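Local coordinates for uncharacterized protein YqbN (Bacillus subtilis, PDB 3KLU) that is of unknown function but belongs to a family of phage XkdN-like tail assembly chaperones, and so probably assists the assembly of a phage-type tail, at residues 86-89 with 95-98; 78-83 with 108-113; 88-93 with 124-129; 32-37 with 42-47; 102-107 with 114-119. All blocks are in the same frame, centred on the assembly; numbering follows the deposited sequence.

Contacts 3 and 4 involve the sheet, contact 1 ties helix 78-89 to the loop after strand 90-92, and contacts 2 and 5 join helical parts and share helix 109-116. Contact 3 lies nearest the middle, about 4 Å from the centre of the chain, and its tryptophan packs against residues of contacts 1, 2, 4 and 5. Contacts 1, 2 and 3 all use helix 78-89, and contact 1 is nested in the loop that contact 2 closes; their centres are about 9 Å apart. Contact 4 reaches out from the sheet, its centre about 19 Å from that of contact 2, and its Asp-36 side chain lies about 6 Å from the bound manganese ion, too far for coordination.

Contact 1 of 5, residues 86-89 with 95-98; sequences AVET and FKAK
Lys-96 reaches across to helix 78-89 and forms a salt bridge with Glu-88, its NZ standing 3.2 Å from OE2. The ammonium does not approach in the plane of the carboxylate but from above it, about 50° out. The other oxygen of Glu-88, OE1, makes a salt bridge with Arg-53, so the acid is shared between two cations, which would be expected to stabilise its negative charge. The lysine chain is extended beyond CG, and this length carries NZ from the loop to the helix. A water provides a second polar link: it accepts from the backbone N of Phe-95 and lies 2.8 Å from Val-87 O, thereby bridging the last turn of the helix to the loop. The connection between the two segments runs through strand 90-92: the chain leaves helix 78-89, passes along this edge strand of the sheet and comes back beside the helix in the loop that leads to helix 98-103. Beside the ion pair, apolar contacts follow. Val-87 divides its two methyls between the neighbouring loop residues. CG1, anti to the backbone N (chi1 163°), lies 3.9 Å from Lys-96 CE and thus rests against the aliphatic part of the lysine. CG2 of Val-87 turns to Phe-95 instead and meets the ring at its edge, near the ring plane, with CD2 4.2 Å away. The same phenylalanine packs edge-to-face with Trp-126 and touches Val-112, Ala-113 and Val-116 of helix 109-116.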
# COMPACT_ATOMS: atom_id res chain seq x y z
N ALA A 86 1.09 1.31 3.70
CA ALA A 86 0.11 1.62 2.67
C ALA A 86 0.79 2.13 1.40
O ALA A 86 0.47 1.67 0.28
CB ALA A 86 -0.90 2.69 3.20
N VAL A 87 1.71 3.08 1.56
CA VAL A 87 2.43 3.59 0.40
C VAL A 87 3.04 2.43 -0.39
O VAL A 87 2.85 2.34 -1.58
CB VAL A 87 3.54 4.60 0.85
CG1 VAL A 87 4.59 4.83 -0.30
CG2 VAL A 87 2.90 5.95 1.19
N GLU A 88 3.74 1.52 0.29
CA GLU A 88 4.39 0.39 -0.38
C GLU A 88 3.43 -0.75 -0.85
O GLU A 88 3.69 -1.48 -1.82
CB GLU A 88 5.52 -0.12 0.53
CG GLU A 88 6.64 0.91 0.61
CD GLU A 88 7.78 0.50 1.55
OE1 GLU A 88 7.97 -0.71 1.80
OE2 GLU A 88 8.50 1.40 2.04
N THR A 89 2.30 -0.87 -0.18
CA THR A 89 1.31 -1.85 -0.61
C THR A 89 0.55 -1.31 -1.84
O THR A 89 -0.13 -2.05 -2.54
CB THR A 89 0.33 -2.07 0.52
OG1 THR A 89 1.06 -2.57 1.64
CG2 THR A 89 -0.81 -2.99 0.14
N PHE A 95 3.04 6.48 -4.49
CA PHE A 95 3.34 7.83 -4.00
C PHE A 95 4.79 8.22 -3.90
O PHE A 95 5.12 9.38 -3.57
CB PHE A 95 2.62 8.03 -2.66
CG PHE A 95 1.14 7.95 -2.79
CD1 PHE A 95 0.49 8.73 -3.76
CD2 PHE A 95 0.39 7.14 -1.96
CE1 PHE A 95 -0.90 8.70 -3.90
CE2 PHE A 95 -1.02 7.09 -2.07
CZ PHE A 95 -1.67 7.88 -3.04
N LYS A 96 5.65 7.27 -4.22
CA LYS A 96 7.08 7.52 -4.22
C LYS A 96 7.50 8.02 -5.59
O LYS A 96 8.60 8.51 -5.75
CB LYS A 96 7.84 6.23 -3.93
CG LYS A 96 7.60 5.70 -2.56
CD LYS A 96 8.57 4.62 -2.29
CE LYS A 96 8.32 4.05 -0.91
NZ LYS A 96 9.41 3.11 -0.56
N ALA A 97 6.62 7.91 -6.57
CA ALA A 97 6.94 8.34 -7.93
C ALA A 97 7.43 9.76 -7.94
O ALA A 97 6.82 10.65 -7.33
CB ALA A 97 5.73 8.22 -8.84
N LYS A 98 8.54 9.97 -8.64
CA LYS A 98 9.12 11.29 -8.77
C LYS A 98 8.09 12.27 -9.29
O LYS A 98 8.02 13.40 -8.84
CB LYS A 98 10.29 11.28 -9.74
CG LYS A 98 10.96 12.64 -9.86
CD LYS A 98 11.28 13.17 -8.48
CE LYS A 98 12.25 14.34 -8.49
NZ LYS A 98 12.42 14.92 -7.11
O HOH W 1 1.77 4.42 -3.08

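Contact 2 of 5, residues 78-83 with 108-113; sequences SQRFYA and DPVEVA
Arg-80 and Asp-108 form the ionic part of this contact, a two-pronged salt bridge in which the guanidinium meets the carboxylate end-on. Arg-80 NH2 lies 2.8 Å from Asp-108 OD1 and Arg-80 NH1 lies 3.0 Å from Asp-108 OD2, one nitrogen to each oxygen. The two bonds are not equivalent. OD2 uses its syn lone pair and sits close to the guanidinium plane, with an N-H...O angle of 161°, whereas OD1 is met on its syn side but well out of the carboxylate plane. The two flat groups are accordingly twisted by 41° rather than coplanar. Arg-80 leaves its helix to one side, and the bend at chi2 (77°) brings the guanidinium to the acid.

Capping supplies the second kind of interaction. Asp-108 is the N-cap of helix 109-116, and its OD1 also accepts a weak bond from Val-110 N. A single carboxylate therefore closes the start of one helix while tying it to Arg-80 of helix 78-89, 28 residues earlier in the chain; the negative carboxylate at the helix N-terminus would probably also suit the helix dipole.

Apolar packing completes the junction. Both methyls of Val-110 touch Ala-83, CG1 and CG2 each lying 3.7 Å from its CB. The same CG2 also stands over one face of the guanidinium, offset toward the rim, and Val-110 CB is 3.6 Å from Arg-80 NH1. Tyr-123 of helix 120-133 touches both Ala-83 and Val-110.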
# COMPACT_ATOMS: atom_id res chain seq x y z
N SER A 78 3.16 4.55 15.11
CA SER A 78 2.22 3.70 14.37
C SER A 78 1.68 4.38 13.14
O SER A 78 1.68 3.82 12.05
CB SER A 78 1.03 3.31 15.26
OG SER A 78 1.45 2.92 16.55
N GLN A 79 1.18 5.59 13.35
CA GLN A 79 0.60 6.41 12.31
C GLN A 79 1.48 6.35 11.07
O GLN A 79 1.04 6.04 9.97
CB GLN A 79 0.53 7.85 12.82
CG GLN A 79 -0.56 8.71 12.19
CD GLN A 79 -1.90 8.56 12.90
OE1 GLN A 79 -2.45 7.45 12.98
NE2 GLN A 79 -2.43 9.66 13.42
N ARG A 80 2.74 6.67 11.30
CA ARG A 80 3.75 6.72 10.28
C ARG A 80 4.05 5.34 9.71
O ARG A 80 4.22 5.16 8.51
CB ARG A 80 5.00 7.30 10.89
CG ARG A 80 6.08 7.50 9.94
CD ARG A 80 5.79 8.72 9.13
NE ARG A 80 6.78 8.84 8.08
CZ ARG A 80 6.75 9.75 7.13
NH1 ARG A 80 5.76 10.64 7.11
NH2 ARG A 80 7.69 9.76 6.19
N PHE A 81 4.15 4.37 10.61
CA PHE A 81 4.41 2.97 10.29
C PHE A 81 3.35 2.45 9.32
O PHE A 81 3.68 1.93 8.26
CB PHE A 81 4.37 2.17 11.60
CG PHE A 81 4.38 0.69 11.42
CD1 PHE A 81 5.35 0.08 10.64
CD2 PHE A 81 3.45 -0.10 12.09
CE1 PHE A 81 5.40 -1.31 10.54
CE2 PHE A 81 3.49 -1.49 12.00
CZ PHE A 81 4.47 -2.10 11.21
N TYR A 82 2.09 2.62 9.67
CA TYR A 82 1.02 2.15 8.82
C TYR A 82 0.95 2.86 7.48
O TYR A 82 0.69 2.26 6.44
CB TYR A 82 -0.31 2.27 9.56
CG TYR A 82 -0.35 1.36 10.75
CD1 TYR A 82 0.18 0.08 10.67
CD2 TYR A 82 -0.92 1.76 11.97
CE1 TYR A 82 0.16 -0.79 11.75
CE2 TYR A 82 -0.94 0.89 13.07
CZ TYR A 82 -0.40 -0.39 12.94
OH TYR A 82 -0.39 -1.31 13.98
N ALA A 83 1.22 4.16 7.52
CA ALA A 83 1.17 4.96 6.31
C ALA A 83 2.24 4.44 5.35
O ALA A 83 1.98 4.26 4.15
CB ALA A 83 1.40 6.45 6.64
N ASP A 108 8.11 13.58 0.76
CA ASP A 108 7.55 12.61 1.69
C ASP A 108 6.37 11.89 1.04
O ASP A 108 5.29 12.48 0.88
CB ASP A 108 7.09 13.30 2.96
CG ASP A 108 6.73 12.32 4.05
OD1 ASP A 108 6.89 11.09 3.83
OD2 ASP A 108 6.28 12.77 5.13
N PRO A 109 6.57 10.61 0.66
CA PRO A 109 5.55 9.80 0.01
C PRO A 109 4.25 9.73 0.82
O PRO A 109 3.17 9.62 0.24
CB PRO A 109 6.22 8.43 -0.15
CG PRO A 109 7.69 8.76 -0.13
CD PRO A 109 7.78 9.81 0.93
N VAL A 110 4.35 9.82 2.13
CA VAL A 110 3.15 9.79 2.97
C VAL A 110 2.40 11.12 2.84
O VAL A 110 1.17 11.17 2.91
CB VAL A 110 3.52 9.56 4.45
CG1 VAL A 110 2.29 9.80 5.35
CG2 VAL A 110 4.05 8.11 4.63
N GLU A 111 3.14 12.20 2.62
CA GLU A 111 2.52 13.53 2.47
C GLU A 111 1.91 13.55 1.05
O GLU A 111 0.83 14.09 0.83
CB GLU A 111 3.60 14.62 2.64
CG GLU A 111 3.13 16.06 2.72
CD GLU A 111 1.98 16.27 3.67
OE1 GLU A 111 1.94 15.67 4.78
OE2 GLU A 111 1.10 17.08 3.30
N VAL A 112 2.61 12.94 0.09
CA VAL A 112 2.08 12.87 -1.25
C VAL A 112 0.71 12.20 -1.11
O VAL A 112 -0.28 12.67 -1.67
CB VAL A 112 2.93 11.97 -2.21
CG1 VAL A 112 2.27 12.02 -3.63
CG2 VAL A 112 4.37 12.43 -2.29
N ALA A 113 0.64 11.11 -0.37
CA ALA A 113 -0.65 10.43 -0.20
C ALA A 113 -1.71 11.35 0.40
O ALA A 113 -2.85 11.39 -0.08
CB ALA A 113 -0.49 9.14 0.68

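Contact 3 of 5, residues 88-93 with 124-129; sequences ETTVYP and ANWLNK
Thr-90 OG1 is a buried hydroxyl engaged by two groups. Across the contact it accepts a hydrogen bond from the indole of Trp-126, NE1 to OG1 2.8 Å, and on its own chain it is hydrogen-bonded to Ala-86 O, one turn back in the helix. With the indole as donor and the carbonyl as acceptor, both polar roles of the hydroxyl are used. The bond from the indole is somewhat bent, with an N-H...O angle of 147°, and OG1 stands 20° out of the ring plane.

Thr-90 holds OG1 beside its backbone N (chi1 -60°), which turns the oxygen back toward the end of helix 78-89. Its carbon atoms come at the ring edge: CB of Thr-90 lies 3.8 Å from Trp-126 NE1 and close to the indole plane, while CG2 is 4.0 Å from NE1. The polar edge of the tryptophan is thus satisfied inside an otherwise apolar setting.

Just beyond, Val-91 and Tyr-92 both face Ile-45, a classic beta bulge in the strand that follows the helix. Thr-90 is the first residue past helix 78-89 and begins strand 90-92, so this bond joins the helix-to-strand turn to helix 120-133. Around the indole stand Phe-44 and Phe-46 from the central strand, Phe-95 from the loop after strand 90-92, and Ala-86 and Val-87 from helix 78-89.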
# COMPACT_ATOMS: atom_id res chain seq x y z
N GLU A 88 3.74 1.52 0.29
CA GLU A 88 4.39 0.39 -0.38
C GLU A 88 3.43 -0.75 -0.85
O GLU A 88 3.69 -1.48 -1.82
CB GLU A 88 5.52 -0.12 0.53
CG GLU A 88 6.64 0.91 0.61
CD GLU A 88 7.78 0.50 1.55
OE1 GLU A 88 7.97 -0.71 1.80
OE2 GLU A 88 8.50 1.40 2.04
N THR A 89 2.30 -0.87 -0.18
CA THR A 89 1.31 -1.85 -0.61
C THR A 89 0.55 -1.31 -1.84
O THR A 89 -0.13 -2.05 -2.54
CB THR A 89 0.33 -2.07 0.52
OG1 THR A 89 1.06 -2.57 1.64
CG2 THR A 89 -0.81 -2.99 0.14
N THR A 90 0.67 -0.01 -2.09
CA THR A 90 -0.06 0.56 -3.21
C THR A 90 0.77 0.66 -4.46
O THR A 90 1.64 1.52 -4.57
CB THR A 90 -0.60 1.95 -2.84
OG1 THR A 90 -1.48 1.81 -1.72
CG2 THR A 90 -1.38 2.55 -3.99
N VAL A 91 0.46 -0.21 -5.42
CA VAL A 91 1.17 -0.31 -6.69
C VAL A 91 0.92 0.86 -7.64
O VAL A 91 1.83 1.32 -8.33
CB VAL A 91 0.77 -1.61 -7.45
CG1 VAL A 91 1.78 -1.89 -8.52
CG2 VAL A 91 0.64 -2.77 -6.49
N TYR A 92 -0.35 1.25 -7.72
CA TYR A 92 -0.79 2.34 -8.58
C TYR A 92 -1.92 3.02 -7.83
O TYR A 92 -2.98 2.41 -7.57
CB TYR A 92 -1.30 1.80 -9.92
CG TYR A 92 -1.89 2.84 -10.85
CD1 TYR A 92 -1.08 3.85 -11.39
CD2 TYR A 92 -3.23 2.82 -11.23
CE1 TYR A 92 -1.57 4.79 -12.28
CE2 TYR A 92 -3.73 3.76 -12.13
CZ TYR A 92 -2.88 4.74 -12.66
OH TYR A 92 -3.30 5.60 -13.63
N PRO A 93 -1.73 4.31 -7.47
CA PRO A 93 -0.52 5.08 -7.78
C PRO A 93 0.56 4.86 -6.73
O PRO A 93 0.25 4.67 -5.57
CB PRO A 93 -1.06 6.51 -7.77
CG PRO A 93 -1.94 6.49 -6.54
CD PRO A 93 -2.66 5.11 -6.63
N ALA A 124 -8.48 7.60 5.00
CA ALA A 124 -8.65 6.60 6.04
C ALA A 124 -8.95 5.26 5.40
O ALA A 124 -8.46 4.24 5.84
CB ALA A 124 -9.77 7.00 7.00
N ASN A 125 -9.76 5.29 4.35
CA ASN A 125 -10.14 4.07 3.66
C ASN A 125 -8.95 3.45 2.96
O ASN A 125 -8.81 2.24 2.92
CB ASN A 125 -11.23 4.34 2.61
CG ASN A 125 -12.62 4.51 3.23
OD1 ASN A 125 -12.85 4.15 4.39
ND2 ASN A 125 -13.55 5.03 2.45
N TRP A 126 -8.10 4.29 2.39
CA TRP A 126 -6.92 3.78 1.72
C TRP A 126 -6.04 3.03 2.73
O TRP A 126 -5.58 1.91 2.47
CB TRP A 126 -6.15 4.93 1.10
CG TRP A 126 -4.78 4.57 0.66
CD1 TRP A 126 -4.43 3.80 -0.41
CD2 TRP A 126 -3.56 5.05 1.23
NE1 TRP A 126 -3.06 3.78 -0.55
CE2 TRP A 126 -2.50 4.54 0.44
CE3 TRP A 126 -3.25 5.87 2.32
CZ2 TRP A 126 -1.16 4.82 0.71
CZ3 TRP A 126 -1.93 6.16 2.59
CH2 TRP A 126 -0.89 5.63 1.78
N LEU A 127 -5.82 3.65 3.88
CA LEU A 127 -5.00 3.05 4.92
C LEU A 127 -5.53 1.70 5.30
O LEU A 127 -4.79 0.71 5.28
CB LEU A 127 -4.97 3.91 6.17
CG LEU A 127 -3.92 5.02 6.16
CD1 LEU A 127 -4.08 5.86 7.41
CD2 LEU A 127 -2.54 4.43 6.13
N ASN A 128 -6.81 1.65 5.64
CA ASN A 128 -7.37 0.38 6.05
C ASN A 128 -7.35 -0.66 4.95
O ASN A 128 -7.07 -1.82 5.21
CB ASN A 128 -8.80 0.58 6.58
CG ASN A 128 -8.85 1.63 7.67
OD1 ASN A 128 -7.98 1.70 8.52
ND2 ASN A 128 -9.89 2.46 7.64
N LYS A 129 -7.62 -0.30 3.70
CA LYS A 129 -7.58 -1.32 2.67
C LYS A 129 -6.18 -1.95 2.61
O LYS A 129 -6.03 -3.15 2.45
CB LYS A 129 -7.91 -0.75 1.29
CG LYS A 129 -7.96 -1.85 0.18
CD LYS A 129 -9.33 -2.58 0.21
CE LYS A 129 -9.19 -4.06 -0.09
NZ LYS A 129 -10.52 -4.73 -0.22

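Contact 4 of 5, residues 32-37 with 42-47; sequences KRFVDK and VPFIFK
The ring of Phe-34 meets that of Phe-44 rim to rim, neither lying over the other's face. Their centroids are 6.0 Å apart and their planes differ by only 22°, with CE2 of Phe-34 3.7 Å from CE1 of Phe-44. Seen from Phe-44 the neighbour arrives at the edge, near the plane of its ring. The setting is the long loop of a beta-hairpin formed by strands 26-28 and 44-46, the first two strands of the antiparallel sheet: the chain leaves the sheet after the first strand and re-enters it along the second.

One backbone hydrogen bond pins this return. Val-42 N donates to Phe-34 O over 2.8 Å with an N-H...O angle of 156°. Beside it the side chains of Phe-34 and Val-42 pack, CB to CB at 4.3 Å. Further along the loop, Val-42 CG2 presses on the main chain at residues 35-36, 3.5 Å from Val-35 C.

Phe-44 also meets the Trp-126 ring, and Phe-34 touches Val-116 of helix 109-116, so the pair spans from the loop to the helical part of the fold. At the outer end Asp-36 is held by a hydrogen bond from the backbone N of Asn-40 to its OD1, and its side chain lies about 6 Å from the bound manganese ion, a separation too great for direct coordination. The CB of Asp-36 also stands 4.2 Å from Val-42 CG2.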
# COMPACT_ATOMS: atom_id res chain seq x y z
N LYS A 32 -13.88 8.31 -6.20
CA LYS A 32 -14.55 8.57 -7.46
C LYS A 32 -14.03 9.86 -8.14
O LYS A 32 -14.42 10.17 -9.26
CB LYS A 32 -16.06 8.66 -7.25
CG LYS A 32 -16.75 7.37 -6.75
CD LYS A 32 -18.24 7.66 -6.55
CE LYS A 32 -19.01 6.51 -5.93
NZ LYS A 32 -20.40 6.96 -5.54
N ARG A 33 -13.13 10.57 -7.45
CA ARG A 33 -12.56 11.80 -7.97
C ARG A 33 -11.44 11.50 -8.95
O ARG A 33 -10.95 12.41 -9.59
CB ARG A 33 -12.02 12.67 -6.83
CG ARG A 33 -13.04 13.10 -5.81
CD ARG A 33 -12.34 13.50 -4.53
NE ARG A 33 -11.14 14.23 -4.85
CZ ARG A 33 -9.96 14.02 -4.31
NH1 ARG A 33 -9.78 13.11 -3.37
NH2 ARG A 33 -8.93 14.70 -4.75
N PHE A 34 -11.02 10.24 -9.05
CA PHE A 34 -9.98 9.95 -10.03
C PHE A 34 -10.59 9.23 -11.22
O PHE A 34 -11.03 8.09 -11.10
CB PHE A 34 -8.88 9.09 -9.42
CG PHE A 34 -8.35 9.63 -8.13
CD1 PHE A 34 -7.98 10.97 -8.01
CD2 PHE A 34 -8.22 8.81 -7.01
CE1 PHE A 34 -7.49 11.48 -6.79
CE2 PHE A 34 -7.73 9.32 -5.81
CZ PHE A 34 -7.37 10.66 -5.70
N VAL A 35 -10.60 9.89 -12.38
CA VAL A 35 -11.15 9.29 -13.59
C VAL A 35 -10.23 9.48 -14.79
O VAL A 35 -9.37 10.36 -14.81
CB VAL A 35 -12.56 9.85 -13.94
CG1 VAL A 35 -13.58 9.39 -12.89
CG2 VAL A 35 -12.52 11.35 -13.99
N ASP A 36 -10.40 8.62 -15.79
CA ASP A 36 -9.58 8.72 -16.97
C ASP A 36 -10.31 9.54 -18.04
O ASP A 36 -11.40 10.05 -17.79
CB ASP A 36 -9.26 7.32 -17.52
CG ASP A 36 -10.50 6.54 -17.86
OD1 ASP A 36 -11.55 7.15 -18.13
OD2 ASP A 36 -10.41 5.30 -17.87
N LYS A 37 -9.70 9.65 -19.21
CA LYS A 37 -10.28 10.40 -20.33
C LYS A 37 -11.74 10.05 -20.63
O LYS A 37 -12.50 10.90 -21.08
CB LYS A 37 -9.43 10.20 -21.58
CG LYS A 37 -9.16 8.73 -21.87
CD LYS A 37 -8.65 8.50 -23.28
CE LYS A 37 -8.46 7.02 -23.53
NZ LYS A 37 -9.67 6.27 -23.08
N VAL A 42 -10.61 5.45 -11.80
CA VAL A 42 -9.30 4.83 -11.91
C VAL A 42 -9.07 4.18 -10.56
O VAL A 42 -8.76 4.87 -9.59
CB VAL A 42 -8.24 5.89 -12.15
CG1 VAL A 42 -6.89 5.26 -12.17
CG2 VAL A 42 -8.55 6.65 -13.48
N PRO A 43 -9.27 2.86 -10.46
CA PRO A 43 -9.06 2.20 -9.15
C PRO A 43 -7.60 2.11 -8.73
O PRO A 43 -6.70 2.15 -9.57
CB PRO A 43 -9.67 0.81 -9.36
CG PRO A 43 -9.38 0.54 -10.81
CD PRO A 43 -9.66 1.86 -11.48
N PHE A 44 -7.38 2.03 -7.43
CA PHE A 44 -6.04 1.88 -6.92
C PHE A 44 -5.72 0.39 -7.04
O PHE A 44 -6.62 -0.44 -6.92
CB PHE A 44 -5.99 2.23 -5.45
CG PHE A 44 -5.76 3.66 -5.18
CD1 PHE A 44 -6.30 4.63 -5.99
CD2 PHE A 44 -5.03 4.04 -4.08
CE1 PHE A 44 -6.12 6.00 -5.68
CE2 PHE A 44 -4.83 5.40 -3.76
CZ PHE A 44 -5.39 6.38 -4.56
N ILE A 45 -4.44 0.08 -7.27
CA ILE A 45 -3.99 -1.29 -7.33
C ILE A 45 -3.10 -1.53 -6.11
O ILE A 45 -2.06 -0.85 -5.92
CB ILE A 45 -3.17 -1.55 -8.56
CG1 ILE A 45 -4.04 -1.33 -9.78
CG2 ILE A 45 -2.67 -3.01 -8.56
CD1 ILE A 45 -3.25 -1.51 -11.08
N PHE A 46 -3.53 -2.49 -5.29
CA PHE A 46 -2.83 -2.88 -4.07
C PHE A 46 -2.20 -4.26 -4.28
O PHE A 46 -2.65 -5.04 -5.15
CB PHE A 46 -3.78 -2.96 -2.88
CG PHE A 46 -4.41 -1.63 -2.48
CD1 PHE A 46 -5.48 -1.10 -3.21
CD2 PHE A 46 -3.99 -0.96 -1.33
CE1 PHE A 46 -6.13 0.07 -2.78
CE2 PHE A 46 -4.63 0.20 -0.90
CZ PHE A 46 -5.69 0.72 -1.61
N LYS A 47 -1.16 -4.53 -3.50
CA LYS A 47 -0.45 -5.80 -3.52
C LYS A 47 0.36 -5.86 -2.25
O LYS A 47 1.28 -5.07 -2.07
CB LYS A 47 0.49 -5.90 -4.71
CG LYS A 47 1.18 -7.25 -4.81
CD LYS A 47 2.32 -7.18 -5.82
CE LYS A 47 2.70 -8.56 -6.29
NZ LYS A 47 3.01 -9.33 -5.07

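Contact 5 of 5, residues 102-107 with 114-119; sequences EAYKTE and KRVLSV
Tyr-104 and Arg-115 run past each other in opposite directions, their flat groups set 49° apart, so that the arginine's aliphatic base lies by the ring while its guanidinium reaches the tyrosine's backbone. At the base, Arg-115 CB is 3.5 Å from Tyr-104 CD1, an oblique approach. The arginine chain then stays extended from CG to NE, and this brings Arg-115 NH1 to Tyr-104 O at 2.9 Å. The carbonyl oxygen lies in the guanidinium plane, and the nitrogen approaches it nearly along the C=O axis. A second, weak bond runs from NH1 to Lys-105 O, also at the guanidinium edge. The strongest polar partner of the arginine is Glu-111, whose OE2 forms a salt bridge with NE, so the guanidinium is held from its own helix and from the loop together.

These carbonyls belong to the turn that ends helix 98-103. Lys-105, with positive phi (53°), closes it in a Schellman motif, and the arginine of helix 109-116 thus binds two carbonyls of the turn that follows the preceding helix. Thr-106 comes next and covers the guanidinium: its CG2 lies over one face, 3.6 Å from Arg-115 NH1.

On the tyrosine, the side chains of Tyr-104 and Val-116 cross at about a right angle. Val-116 CG2 makes a CH-pi contact over one face of the Tyr-104 ring, 4.1 Å from the centroid and 24° off the normal, offset toward CE2, which is 3.8 Å away. The same valine also touches Phe-95 and Phe-34.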
# COMPACT_ATOMS: atom_id res chain seq x y z
N GLU A 102 7.22 15.65 -7.26
CA GLU A 102 7.40 16.94 -7.91
C GLU A 102 6.09 17.72 -7.88
O GLU A 102 6.00 18.77 -7.25
CB GLU A 102 7.80 16.79 -9.38
CG GLU A 102 9.17 16.19 -9.62
CD GLU A 102 10.27 17.24 -9.74
OE1 GLU A 102 10.38 17.86 -10.82
OE2 GLU A 102 11.00 17.44 -8.75
N ALA A 103 5.08 17.18 -8.55
CA ALA A 103 3.78 17.87 -8.66
C ALA A 103 3.14 18.33 -7.37
O ALA A 103 2.57 19.41 -7.33
CB ALA A 103 2.78 17.00 -9.42
N TYR A 104 3.22 17.52 -6.33
CA TYR A 104 2.60 17.90 -5.08
C TYR A 104 3.58 18.60 -4.17
O TYR A 104 3.25 18.95 -3.04
CB TYR A 104 2.00 16.67 -4.42
CG TYR A 104 0.68 16.30 -5.06
CD1 TYR A 104 -0.52 16.85 -4.59
CD2 TYR A 104 0.63 15.43 -6.14
CE1 TYR A 104 -1.72 16.54 -5.18
CE2 TYR A 104 -0.56 15.12 -6.75
CZ TYR A 104 -1.74 15.67 -6.26
OH TYR A 104 -2.94 15.37 -6.88
N LYS A 105 4.78 18.80 -4.69
CA LYS A 105 5.83 19.48 -3.96
C LYS A 105 6.19 18.99 -2.55
O LYS A 105 6.14 19.74 -1.58
CB LYS A 105 5.53 20.98 -3.95
CG LYS A 105 5.57 21.58 -5.37
CD LYS A 105 4.39 22.52 -5.63
CE LYS A 105 4.37 22.99 -7.09
NZ LYS A 105 4.49 21.88 -8.11
N THR A 106 6.51 17.71 -2.46
CA THR A 106 6.97 17.12 -1.20
C THR A 106 7.66 15.80 -1.50
O THR A 106 7.24 15.03 -2.36
CB THR A 106 5.83 16.94 -0.17
OG1 THR A 106 6.34 16.25 0.97
CG2 THR A 106 4.65 16.18 -0.78
N GLU A 107 8.78 15.57 -0.82
CA GLU A 107 9.54 14.35 -1.03
C GLU A 107 9.06 13.24 -0.11
O GLU A 107 9.52 12.09 -0.20
CB GLU A 107 11.03 14.62 -0.82
CG GLU A 107 11.61 15.52 -1.85
CD GLU A 107 11.57 14.91 -3.23
OE1 GLU A 107 12.06 13.79 -3.41
OE2 GLU A 107 11.04 15.57 -4.15
N LYS A 114 -1.35 12.11 1.43
CA LYS A 114 -2.34 12.99 2.06
C LYS A 114 -2.81 14.10 1.13
O LYS A 114 -3.95 14.52 1.19
CB LYS A 114 -1.79 13.58 3.35
CG LYS A 114 -1.69 12.55 4.47
CD LYS A 114 -0.89 13.16 5.63
CE LYS A 114 -0.68 12.17 6.74
NZ LYS A 114 -1.98 11.56 7.10
N ARG A 115 -1.92 14.58 0.28
CA ARG A 115 -2.34 15.60 -0.67
C ARG A 115 -3.16 14.98 -1.81
O ARG A 115 -4.09 15.61 -2.30
CB ARG A 115 -1.12 16.37 -1.17
CG ARG A 115 -0.40 17.01 0.02
CD ARG A 115 0.81 17.83 -0.35
NE ARG A 115 1.40 18.38 0.87
CZ ARG A 115 2.52 19.12 0.91
NH1 ARG A 115 3.18 19.40 -0.20
NH2 ARG A 115 2.96 19.62 2.06
N VAL A 116 -2.87 13.74 -2.22
CA VAL A 116 -3.65 13.11 -3.30
C VAL A 116 -5.03 12.68 -2.77
O VAL A 116 -6.04 12.98 -3.38
CB VAL A 116 -2.98 11.83 -3.89
CG1 VAL A 116 -3.94 11.17 -4.92
CG2 VAL A 116 -1.63 12.17 -4.57
N LEU A 117 -5.06 11.96 -1.66
CA LEU A 117 -6.34 11.51 -1.07
C LEU A 117 -6.77 12.65 -0.11
O LEU A 117 -6.83 12.48 1.12
CB LEU A 117 -6.11 10.19 -0.31
CG LEU A 117 -5.61 9.05 -1.22
CD1 LEU A 117 -4.98 7.93 -0.41
CD2 LEU A 117 -6.75 8.51 -2.03
N SER A 118 -7.04 13.82 -0.68
CA SER A 118 -7.37 15.00 0.14
C SER A 118 -8.73 15.05 0.84
O SER A 118 -9.03 16.03 1.52
CB SER A 118 -7.15 16.26 -0.68
OG SER A 118 -7.83 16.16 -1.91
N VAL A 119 -9.55 14.02 0.66
CA VAL A 119 -10.82 13.93 1.35
C VAL A 119 -10.58 12.93 2.48
O VAL A 119 -10.19 11.78 2.23
CB VAL A 119 -11.89 13.46 0.41
CG1 VAL A 119 -13.15 13.16 1.19
CG2 VAL A 119 -12.16 14.57 -0.61